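Local coordinates for protein glutaredoxin, CPYC type (Chlamydomonas reinhardtii, PDB 7NCV) that probably catalyses glutathione-dependent reduction of disulfides, as a CPYC-type glutaredoxin with glutathione disulfide oxidoreductase activity, at residues 21-26 with 47-52; 75-80 with 99-104; 8-13 with 61-66. All blocks are in the same frame, centred on the assembly; numbering follows the deposited sequence.

Contact 1: 21-26 with 47-52; sequences VYSKTY and VVELEN. With NA (sodium ion), chain D.
Tyr22 and Val48 lie alongside each other on one face of two paired strands, with Tyr22 CE1 3.6 Å from Val48 CB and Leu50 CD2 set at the edge of the ring. The strand axes differ in direction by 21°, and the bridges Val21–Val47, Tyr22–Val48 and Ser23–Glu49 fix a parallel register. Three backbone bonds support this: Val48 N to Val21 O, Ser23 N to Val48 O and Leu50 N to Ser23 O. This half is closely packed, since helices 3-16 and 58-67 also cover Tyr22. On the other face, Ser23 holds OG anti to its own N (chi1 172°) and meets Glu49 OE1 on the syn side at 2.7 Å, while the other oxygen, OE2, forms a salt bridge with Lys34. Past the strand ends the contact becomes polar and wetter. The carboxylate of Glu51 grips Thr25 twice: OE1 receives Thr25 N (2.9 Å) from above its plane, and OE2 receives the hydroxyl OG1 (2.6 Å) on the syn side. The two bonds together should restrict the turning of that carboxylate. One water donates to Thr25 OG1 (2.8 Å); another donates to Glu51 OE2. The latter water and Glu49 O both coordinate the sodium ion, with a metal-to-oxygen distance of 2.8 Å for Glu49 O. Ser23 additionally touches Cys30, which can form a disulfide with Cys27 and is reduced here. Strands 19-23 and 46-49, joined through helix 28-41, form the parallel beta-alpha-beta unit that opens the thioredoxin fold.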
loop_
_atom_site.group_PDB
_atom_site.type_symbol
_atom_site.label_atom_id
_atom_site.label_comp_id
_atom_site.label_asym_id
_atom_site.label_seq_id
_atom_site.Cartn_x
_atom_site.Cartn_y
_atom_site.Cartn_z
ATOM N N VAL A 21 2.052 -1.322 -1.880
ATOM C CA VAL A 21 1.114 -1.885 -0.912
ATOM C C VAL A 21 1.954 -2.558 0.159
ATOM O O VAL A 21 2.762 -3.449 -0.166
ATOM C CB VAL A 21 0.228 -2.946 -1.553
ATOM C CG1 VAL A 21 -0.783 -3.487 -0.496
ATOM C CG2 VAL A 21 -0.494 -2.385 -2.772
ATOM N N TYR A 22 1.755 -2.184 1.426
ATOM C CA TYR A 22 2.296 -2.916 2.553
ATOM C C TYR A 22 1.259 -3.949 2.956
ATOM O O TYR A 22 0.066 -3.622 3.091
ATOM C CB TYR A 22 2.597 -1.953 3.706
ATOM C CG TYR A 22 3.854 -1.190 3.376
ATOM C CD1 TYR A 22 5.099 -1.722 3.702
ATOM C CD2 TYR A 22 3.806 -0.035 2.584
ATOM C CE1 TYR A 22 6.306 -1.110 3.305
ATOM C CE2 TYR A 22 4.994 0.631 2.203
ATOM C CZ TYR A 22 6.227 0.080 2.581
ATOM O OH TYR A 22 7.415 0.719 2.190
ATOM N N SER A 23 1.701 -5.201 3.087
ATOM C CA SER A 23 0.782 -6.342 3.112
ATOM C C SER A 23 1.323 -7.426 4.025
ATOM O O SER A 23 2.450 -7.332 4.544
ATOM C CB SER A 23 0.672 -6.800 1.642
ATOM O OG SER A 23 -0.044 -8.037 1.464
ATOM N N LYS A 24 0.502 -8.450 4.270
ATOM C CA LYS A 24 0.996 -9.742 4.741
ATOM C C LYS A 24 0.369 -10.814 3.850
ATOM O O LYS A 24 -0.710 -10.602 3.261
ATOM C CB LYS A 24 0.636 -10.035 6.178
ATOM C CG LYS A 24 1.327 -9.078 7.137
ATOM C CD LYS A 24 0.905 -9.301 8.603
ATOM C CE LYS A 24 1.519 -8.172 9.495
ATOM N NZ LYS A 24 0.932 -8.394 10.887
ATOM N N THR A 25 1.074 -11.946 3.702
ATOM C CA THR A 25 0.619 -13.017 2.799
ATOM C C THR A 25 -0.779 -13.515 3.179
ATOM O O THR A 25 -1.646 -13.641 2.307
ATOM C CB THR A 25 1.625 -14.171 2.815
ATOM O OG1 THR A 25 2.877 -13.627 2.304
ATOM C CG2 THR A 25 1.188 -15.357 1.942
ATOM N N TYR A 26 -1.003 -13.809 4.480
ATOM C CA TYR A 26 -2.289 -14.361 4.977
ATOM C C TYR A 26 -3.101 -13.170 5.466
ATOM O O TYR A 26 -3.004 -12.745 6.625
ATOM C CB TYR A 26 -2.055 -15.387 6.073
ATOM C CG TYR A 26 -3.288 -16.159 6.360
ATOM C CD1 TYR A 26 -4.240 -15.679 7.242
ATOM C CD2 TYR A 26 -3.482 -17.390 5.777
ATOM C CE1 TYR A 26 -5.420 -16.414 7.521
ATOM C CE2 TYR A 26 -4.644 -18.147 6.056
ATOM C CZ TYR A 26 -5.583 -17.641 6.920
ATOM O OH TYR A 26 -6.727 -18.387 7.125
ATOM N N VAL A 47 4.606 -4.830 -3.872
ATOM C CA VAL A 47 4.053 -5.300 -2.608
ATOM C C VAL A 47 5.181 -5.628 -1.658
ATOM O O VAL A 47 6.125 -6.316 -2.040
ATOM C CB VAL A 47 3.179 -6.556 -2.808
ATOM C CG1 VAL A 47 2.616 -7.037 -1.470
ATOM C CG2 VAL A 47 2.045 -6.249 -3.775
ATOM N N VAL A 48 5.106 -5.107 -0.427
ATOM C CA VAL A 48 6.074 -5.410 0.628
ATOM C C VAL A 48 5.321 -6.294 1.622
ATOM O O VAL A 48 4.454 -5.805 2.365
ATOM C CB VAL A 48 6.592 -4.146 1.319
ATOM C CG1 VAL A 48 7.642 -4.553 2.379
ATOM C CG2 VAL A 48 7.192 -3.182 0.291
ATOM N N GLU A 49 5.640 -7.582 1.662
ATOM C CA GLU A 49 5.012 -8.466 2.646
ATOM C C GLU A 49 5.775 -8.404 3.948
ATOM O O GLU A 49 7.016 -8.487 3.961
ATOM C CB GLU A 49 4.999 -9.905 2.129
ATOM C CG GLU A 49 4.263 -10.107 0.770
ATOM C CD GLU A 49 2.756 -9.937 0.799
ATOM O OE1 GLU A 49 2.185 -9.528 1.842
ATOM O OE2 GLU A 49 2.176 -10.180 -0.282
ATOM N N LEU A 50 5.053 -8.287 5.060
ATOM C CA LEU A 50 5.676 -7.993 6.340
ATOM C C LEU A 50 5.804 -9.184 7.298
ATOM O O LEU A 50 6.542 -9.063 8.297
ATOM C CB LEU A 50 4.918 -6.855 7.044
ATOM C CG LEU A 50 4.933 -5.508 6.327
ATOM C CD1 LEU A 50 4.111 -4.482 7.163
ATOM C CD2 LEU A 50 6.358 -5.009 6.204
ATOM N N GLU A 51 5.104 -10.318 7.057
ATOM C CA GLU A 51 5.041 -11.331 8.104
ATOM C C GLU A 51 6.387 -11.983 8.409
ATOM O O GLU A 51 6.569 -12.469 9.527
ATOM C CB GLU A 51 3.973 -12.396 7.762
ATOM C CG GLU A 51 4.411 -13.327 6.660
ATOM C CD GLU A 51 4.153 -12.794 5.260
ATOM O OE1 GLU A 51 3.655 -11.651 5.032
ATOM O OE2 GLU A 51 4.464 -13.560 4.310
ATOM N N ASN A 52 7.353 -11.985 7.469
ATOM C CA ASN A 52 8.668 -12.549 7.746
ATOM C C ASN A 52 9.707 -11.463 7.958
ATOM O O ASN A 52 10.900 -11.778 7.966
ATOM C CB ASN A 52 9.111 -13.500 6.621
ATOM C CG ASN A 52 8.237 -14.750 6.536
ATOM O OD1 ASN A 52 7.705 -15.201 7.542
ATOM N ND2 ASN A 52 8.131 -15.331 5.364
HETATM NA NA NA D . 7.755 -11.084 4.842
HETATM O O HOH W 1 2.827 -13.237 -0.495
HETATM O O HOH W 2 6.988 -13.133 3.197
#

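Contact 2: 75-80 with 99-104; sequences VFINGK and KLLQEA
The beta hairpin of strands 74-77 and 80-83 meets the last helix, 96-103, where Ile77 touches Leu100, Leu101 and Ala104, and Asn78 joins it at Ala104. A type I' turn closes the hairpin, as two backbone bonds show: Ile77 N to Lys80 O and Lys80 N to Ile77 O, both 3.0 Å. Its two corner residues take positive phi values, 58° at Asn78 and 85° at Gly79, a pairing for which Asn-Gly is well suited.

Ala104 is the point where both hairpin residues converge. Its methyl CB lies 3.8 Å from Ile77 CG2 and also 3.8 Å from Asn78 CB, filling the angle between an aliphatic branch and the base of a polar side chain. Ile77 supplies its other branch too. With CG1 anti to the carbonyl carbon (chi1 -61°) and the chain extended beyond, CD1 reaches Leu101 CD2 at 4.0 Å, and the two side chains cross at about a right angle. Leu101 starts out away from the hairpin, and its far end returns to make this touch. Leu100 touches mainly through its backbone, O lying 3.8 Å from Ile77 CG2; its CB is farther off.

On the polar side a water bridges the two segments. It donates to Asn78 OD1 (2.6 Å) and to Ala104 O (3.1 Å), linking the turn to Ala104 without a direct bond; Ala104 O has a second donor in Lys18 NZ.

Leu101 also packs on Phe40 and Ile41 of helix 28-41, and Ile77 on Leu82 of the partner strand, so the apolar touches continue on this face of the sheet. Helix 85-94 completes the beta-beta-alpha half of the thioredoxin fold; helix 96-103 is the additional C-terminal helix of classical glutaredoxins, laid against the hairpin turn.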
loop_
_atom_site.group_PDB
_atom_site.type_symbol
_atom_site.label_atom_id
_atom_site.label_comp_id
_atom_site.label_asym_id
_atom_site.label_seq_id
_atom_site.Cartn_x
_atom_site.Cartn_y
_atom_site.Cartn_z
ATOM N N VAL A 75 -2.169 1.009 1.282
ATOM C CA VAL A 75 -1.973 1.244 -0.150
ATOM C C VAL A 75 -1.621 2.699 -0.377
ATOM O O VAL A 75 -2.311 3.611 0.136
ATOM C CB VAL A 75 -3.262 0.903 -0.921
ATOM C CG1 VAL A 75 -3.107 1.208 -2.386
ATOM C CG2 VAL A 75 -3.644 -0.572 -0.709
ATOM N N PHE A 76 -0.557 2.924 -1.157
ATOM C CA PHE A 76 -0.145 4.277 -1.537
ATOM C C PHE A 76 -0.076 4.401 -3.047
ATOM O O PHE A 76 0.387 3.476 -3.731
ATOM C CB PHE A 76 1.251 4.606 -0.968
ATOM C CG PHE A 76 1.344 4.525 0.549
ATOM C CD1 PHE A 76 1.487 3.273 1.198
ATOM C CD2 PHE A 76 1.403 5.699 1.298
ATOM C CE1 PHE A 76 1.647 3.211 2.595
ATOM C CE2 PHE A 76 1.575 5.663 2.658
ATOM C CZ PHE A 76 1.683 4.418 3.320
ATOM N N ILE A 77 -0.523 5.548 -3.576
ATOM C CA ILE A 77 -0.432 5.828 -5.003
ATOM C C ILE A 77 0.123 7.231 -5.169
ATOM O O ILE A 77 -0.369 8.164 -4.516
ATOM C CB ILE A 77 -1.809 5.713 -5.683
ATOM C CG1 ILE A 77 -2.341 4.258 -5.508
ATOM C CG2 ILE A 77 -1.702 6.129 -7.147
ATOM C CD1 ILE A 77 -3.777 4.129 -6.065
ATOM N N ASN A 78 1.153 7.381 -6.018
ATOM C CA ASN A 78 1.702 8.729 -6.321
ATOM C C ASN A 78 2.181 9.434 -5.042
ATOM O O ASN A 78 2.092 10.670 -4.923
ATOM C CB ASN A 78 0.647 9.601 -7.042
ATOM C CG ASN A 78 1.267 10.786 -7.756
ATOM O OD1 ASN A 78 2.324 10.665 -8.337
ATOM N ND2 ASN A 78 0.600 11.932 -7.688
ATOM N N GLY A 79 2.636 8.652 -4.069
ATOM C CA GLY A 79 3.216 9.167 -2.830
ATOM C C GLY A 79 2.193 9.493 -1.760
ATOM O O GLY A 79 2.581 9.999 -0.687
ATOM N N LYS A 80 0.907 9.260 -2.028
ATOM C CA LYS A 80 -0.186 9.632 -1.133
ATOM C C LYS A 80 -0.913 8.374 -0.660
ATOM O O LYS A 80 -1.280 7.504 -1.467
ATOM C CB LYS A 80 -1.160 10.546 -1.855
ATOM C CG LYS A 80 -2.447 10.850 -1.094
ATOM C CD LYS A 80 -3.300 11.900 -1.825
ATOM C CE LYS A 80 -4.432 12.355 -0.950
ATOM N NZ LYS A 80 -5.274 13.357 -1.640
ATOM N N LYS A 99 -8.594 6.485 -12.271
ATOM C CA LYS A 99 -8.170 7.870 -12.452
ATOM C C LYS A 99 -6.900 8.162 -11.647
ATOM O O LYS A 99 -5.987 8.830 -12.151
ATOM C CB LYS A 99 -9.330 8.802 -12.065
ATOM C CG LYS A 99 -8.952 10.264 -12.190
ATOM C CD LYS A 99 -9.296 10.870 -13.506
ATOM C CE LYS A 99 -9.994 12.231 -13.249
ATOM N NZ LYS A 99 -10.584 12.807 -14.484
ATOM N N LEU A 100 -6.820 7.680 -10.404
ATOM C CA LEU A 100 -5.625 7.942 -9.597
ATOM C C LEU A 100 -4.410 7.278 -10.225
ATOM O O LEU A 100 -3.273 7.823 -10.196
ATOM C CB LEU A 100 -5.811 7.400 -8.181
ATOM C CG LEU A 100 -6.836 8.175 -7.338
ATOM C CD1 LEU A 100 -7.055 7.432 -6.052
ATOM C CD2 LEU A 100 -6.338 9.607 -7.067
ATOM N N LEU A 101 -4.600 6.079 -10.792
ATOM C CA LEU A 101 -3.474 5.379 -11.433
ATOM C C LEU A 101 -3.017 6.132 -12.659
ATOM O O LEU A 101 -1.794 6.206 -12.931
ATOM C CB LEU A 101 -3.873 3.936 -11.794
ATOM C CG LEU A 101 -4.063 3.026 -10.573
ATOM C CD1 LEU A 101 -4.612 1.675 -11.032
ATOM C CD2 LEU A 101 -2.765 2.810 -9.720
ATOM N N GLN A 102 -3.953 6.678 -13.430
ATOM C CA GLN A 102 -3.593 7.496 -14.579
ATOM C C GLN A 102 -2.796 8.722 -14.159
ATOM O O GLN A 102 -1.745 9.030 -14.761
ATOM C CB GLN A 102 -4.851 7.882 -15.343
ATOM C CG GLN A 102 -5.485 6.678 -16.040
ATOM C CD GLN A 102 -6.943 6.948 -16.484
ATOM O OE1 GLN A 102 -7.643 7.776 -15.901
ATOM N NE2 GLN A 102 -7.387 6.249 -17.515
ATOM N N GLU A 103 -3.272 9.421 -13.124
ATOM C CA GLU A 103 -2.623 10.628 -12.636
ATOM C C GLU A 103 -1.225 10.320 -12.111
ATOM O O GLU A 103 -0.307 11.155 -12.251
ATOM C CB GLU A 103 -3.499 11.278 -11.573
ATOM C CG GLU A 103 -4.823 11.848 -12.206
ATOM C CD GLU A 103 -5.786 12.381 -11.189
ATOM O OE1 GLU A 103 -5.632 12.094 -9.985
ATOM O OE2 GLU A 103 -6.684 13.117 -11.640
ATOM N N ALA A 104 -1.020 9.125 -11.563
ATOM C CA ALA A 104 0.302 8.677 -11.089
ATOM C C ALA A 104 1.240 8.266 -12.209
ATOM O O ALA A 104 2.437 8.010 -11.930
ATOM C CB ALA A 104 0.142 7.480 -10.151
HETATM O O HOH W 3 3.673 8.598 -9.100
#

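Contact 3: 8-13 with 61-66; sequences NEIQKA and DALLDI
Ile10 enters between Ala62 and Leu63 with one branch and meets Ile66 with the other. All the direct touches across the pair are van der Waals contacts. CD1 of Ile10 comes 3.7 Å from Ala62 CB and 3.8 Å from Leu63 CG, while its CG2 lies 3.7 Å from Ile66 CD1. The two branches divide this work because CG1 stands anti to the carbonyl carbon (chi1 -66°) and carries CD1 on in an extended line. Leu63 crosses Ile10 at about a right angle, whereas Ile66 meets it at a slant. Replacing Ile10 by an alanine would probably open a gap beside Ala62 CB and Leu63 CG, where CD1 had sat, and leave Ile66 CD1 with fewer apolar neighbours. Gln11 joins only by its aliphatic part, CG lying 4.0 Å from Ile66 CD1.

Beyond this apolar seam, Asp65 OD2 and Lys3 NZ add a salt bridge between the same two helices. Within the first helix, Lys12 NZ donates to Asn8 OD1 at 3.0 Å; Asp61 forms a separate salt bridge with Arg70.

The axes of segments 8-13 and 61-66 approach to 10.0 Å and cross at -58°, so the touching faces stay short. Helices 3-16 and 58-67 lie together over one face of the sheet, where Ile10 and Leu63 both reach Tyr22 of strand 19-23, and Leu63 and Ile66 reach Phe76 of strand 74-77.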
loop_
_atom_site.group_PDB
_atom_site.type_symbol
_atom_site.label_atom_id
_atom_site.label_comp_id
_atom_site.label_asym_id
_atom_site.label_seq_id
_atom_site.Cartn_x
_atom_site.Cartn_y
_atom_site.Cartn_z
ATOM N N ASN A 8 11.689 5.940 7.933
ATOM C CA ASN A 8 12.559 6.344 6.817
ATOM C C ASN A 8 12.340 5.430 5.609
ATOM O O ASN A 8 12.178 5.895 4.468
ATOM C CB ASN A 8 14.024 6.302 7.254
ATOM C CG ASN A 8 14.949 6.684 6.130
ATOM O OD1 ASN A 8 15.021 7.854 5.752
ATOM N ND2 ASN A 8 15.624 5.689 5.550
ATOM N N GLU A 9 12.360 4.118 5.840
ATOM C CA GLU A 9 12.248 3.170 4.734
ATOM C C GLU A 9 10.927 3.345 4.000
ATOM O O GLU A 9 10.890 3.365 2.756
ATOM C CB GLU A 9 12.342 1.734 5.258
ATOM C CG GLU A 9 12.210 0.692 4.184
ATOM C CD GLU A 9 12.333 -0.729 4.725
ATOM O OE1 GLU A 9 13.277 -0.987 5.497
ATOM O OE2 GLU A 9 11.508 -1.595 4.353
ATOM N N ILE A 10 9.820 3.417 4.750
ATOM C CA ILE A 10 8.487 3.528 4.144
ATOM C C ILE A 10 8.360 4.855 3.410
ATOM O O ILE A 10 7.863 4.902 2.278
ATOM C CB ILE A 10 7.397 3.343 5.208
ATOM C CG1 ILE A 10 7.475 1.933 5.705
ATOM C CG2 ILE A 10 6.018 3.577 4.589
ATOM C CD1 ILE A 10 6.596 1.706 6.922
ATOM N N GLN A 11 8.816 5.950 4.021
ATOM C CA GLN A 11 8.650 7.214 3.326
ATOM C C GLN A 11 9.413 7.214 2.006
ATOM O O GLN A 11 8.896 7.689 0.987
ATOM C CB GLN A 11 9.104 8.374 4.212
ATOM C CG GLN A 11 8.135 8.582 5.385
ATOM C CD GLN A 11 8.676 9.682 6.279
ATOM O OE1 GLN A 11 9.908 9.810 6.466
ATOM N NE2 GLN A 11 7.773 10.476 6.836
ATOM N N LYS A 12 10.648 6.673 1.997
ATOM C CA LYS A 12 11.444 6.630 0.766
ATOM C C LYS A 12 10.775 5.728 -0.276
ATOM O O LYS A 12 10.746 6.061 -1.474
ATOM C CB LYS A 12 12.835 6.139 1.091
ATOM C CG LYS A 12 13.707 7.260 1.741
ATOM C CD LYS A 12 15.153 6.849 1.924
ATOM C CE LYS A 12 16.046 8.083 2.094
ATOM N NZ LYS A 12 15.475 9.105 3.045
ATOM N N ALA A 13 10.255 4.565 0.149
ATOM C CA ALA A 13 9.642 3.663 -0.821
ATOM C C ALA A 13 8.365 4.264 -1.380
ATOM O O ALA A 13 8.070 4.119 -2.580
ATOM C CB ALA A 13 9.347 2.299 -0.164
ATOM N N ASP A 61 4.136 -0.093 13.296
ATOM C CA ASP A 61 4.171 1.147 14.064
ATOM C C ASP A 61 4.472 2.336 13.162
ATOM O O ASP A 61 3.894 3.418 13.323
ATOM C CB ASP A 61 5.229 1.077 15.162
ATOM C CG ASP A 61 4.855 0.154 16.321
ATOM O OD1 ASP A 61 3.707 -0.368 16.377
ATOM O OD2 ASP A 61 5.754 -0.031 17.183
ATOM N N ALA A 62 5.416 2.179 12.239
ATOM C CA ALA A 62 5.670 3.270 11.296
ATOM C C ALA A 62 4.441 3.570 10.427
ATOM O O ALA A 62 4.137 4.740 10.148
ATOM C CB ALA A 62 6.863 2.922 10.409
ATOM N N LEU A 63 3.758 2.527 9.925
ATOM C CA LEU A 63 2.540 2.755 9.152
ATOM C C LEU A 63 1.481 3.513 9.953
ATOM O O LEU A 63 0.748 4.338 9.396
ATOM C CB LEU A 63 2.004 1.426 8.668
ATOM C CG LEU A 63 2.918 0.907 7.522
ATOM C CD1 LEU A 63 2.651 -0.583 7.360
ATOM C CD2 LEU A 63 2.766 1.647 6.191
ATOM N N LEU A 64 1.358 3.220 11.244
ATOM C CA LEU A 64 0.440 3.993 12.081
ATOM C C LEU A 64 0.814 5.478 12.087
ATOM O O LEU A 64 -0.050 6.366 11.953
ATOM C CB LEU A 64 0.465 3.425 13.506
ATOM C CG LEU A 64 -0.353 4.127 14.584
ATOM C CD1 LEU A 64 -1.817 4.056 14.204
ATOM C CD2 LEU A 64 -0.089 3.370 15.874
ATOM N N ASP A 65 2.103 5.774 12.273
ATOM C CA ASP A 65 2.516 7.166 12.311
ATOM C C ASP A 65 2.242 7.857 10.991
ATOM O O ASP A 65 1.831 9.018 10.969
ATOM C CB ASP A 65 3.997 7.273 12.666
ATOM C CG ASP A 65 4.239 7.267 14.174
ATOM O OD1 ASP A 65 3.378 6.745 14.918
ATOM O OD2 ASP A 65 5.280 7.802 14.615
ATOM N N ILE A 66 2.463 7.153 9.876
ATOM C CA ILE A 66 2.386 7.772 8.561
ATOM C C ILE A 66 0.952 7.886 8.088
ATOM O O ILE A 66 0.606 8.875 7.436
ATOM C CB ILE A 66 3.241 6.981 7.559
ATOM C CG1 ILE A 66 4.714 7.143 7.896
ATOM C CG2 ILE A 66 2.953 7.414 6.114
ATOM C CD1 ILE A 66 5.580 6.099 7.217
#

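Tyr22 of contact 1 ties the three contacts together. Its CD2 lies 3.9 Å from Phe76 CE1 in the hairpin of contact 2, and its OH is 3.4 Å from Ala13 CB in contact 3. Leu63 CD1 comes 3.9 Å from Tyr22 CB. Contact 3 meets contact 2 through Leu63 CD2, 4.1 Å from Phe76 CE1. Centres of contacts 1 and 2 stand about 20 Å apart, on opposite sides of the chain's centre, with those of 1 and 3 about 14 Å apart. Strands 19-23 and 74-77 are sheet neighbours. Contact 1 borders the probable redox site, since Ser23 touches Cys30, and it also holds a sodium ion.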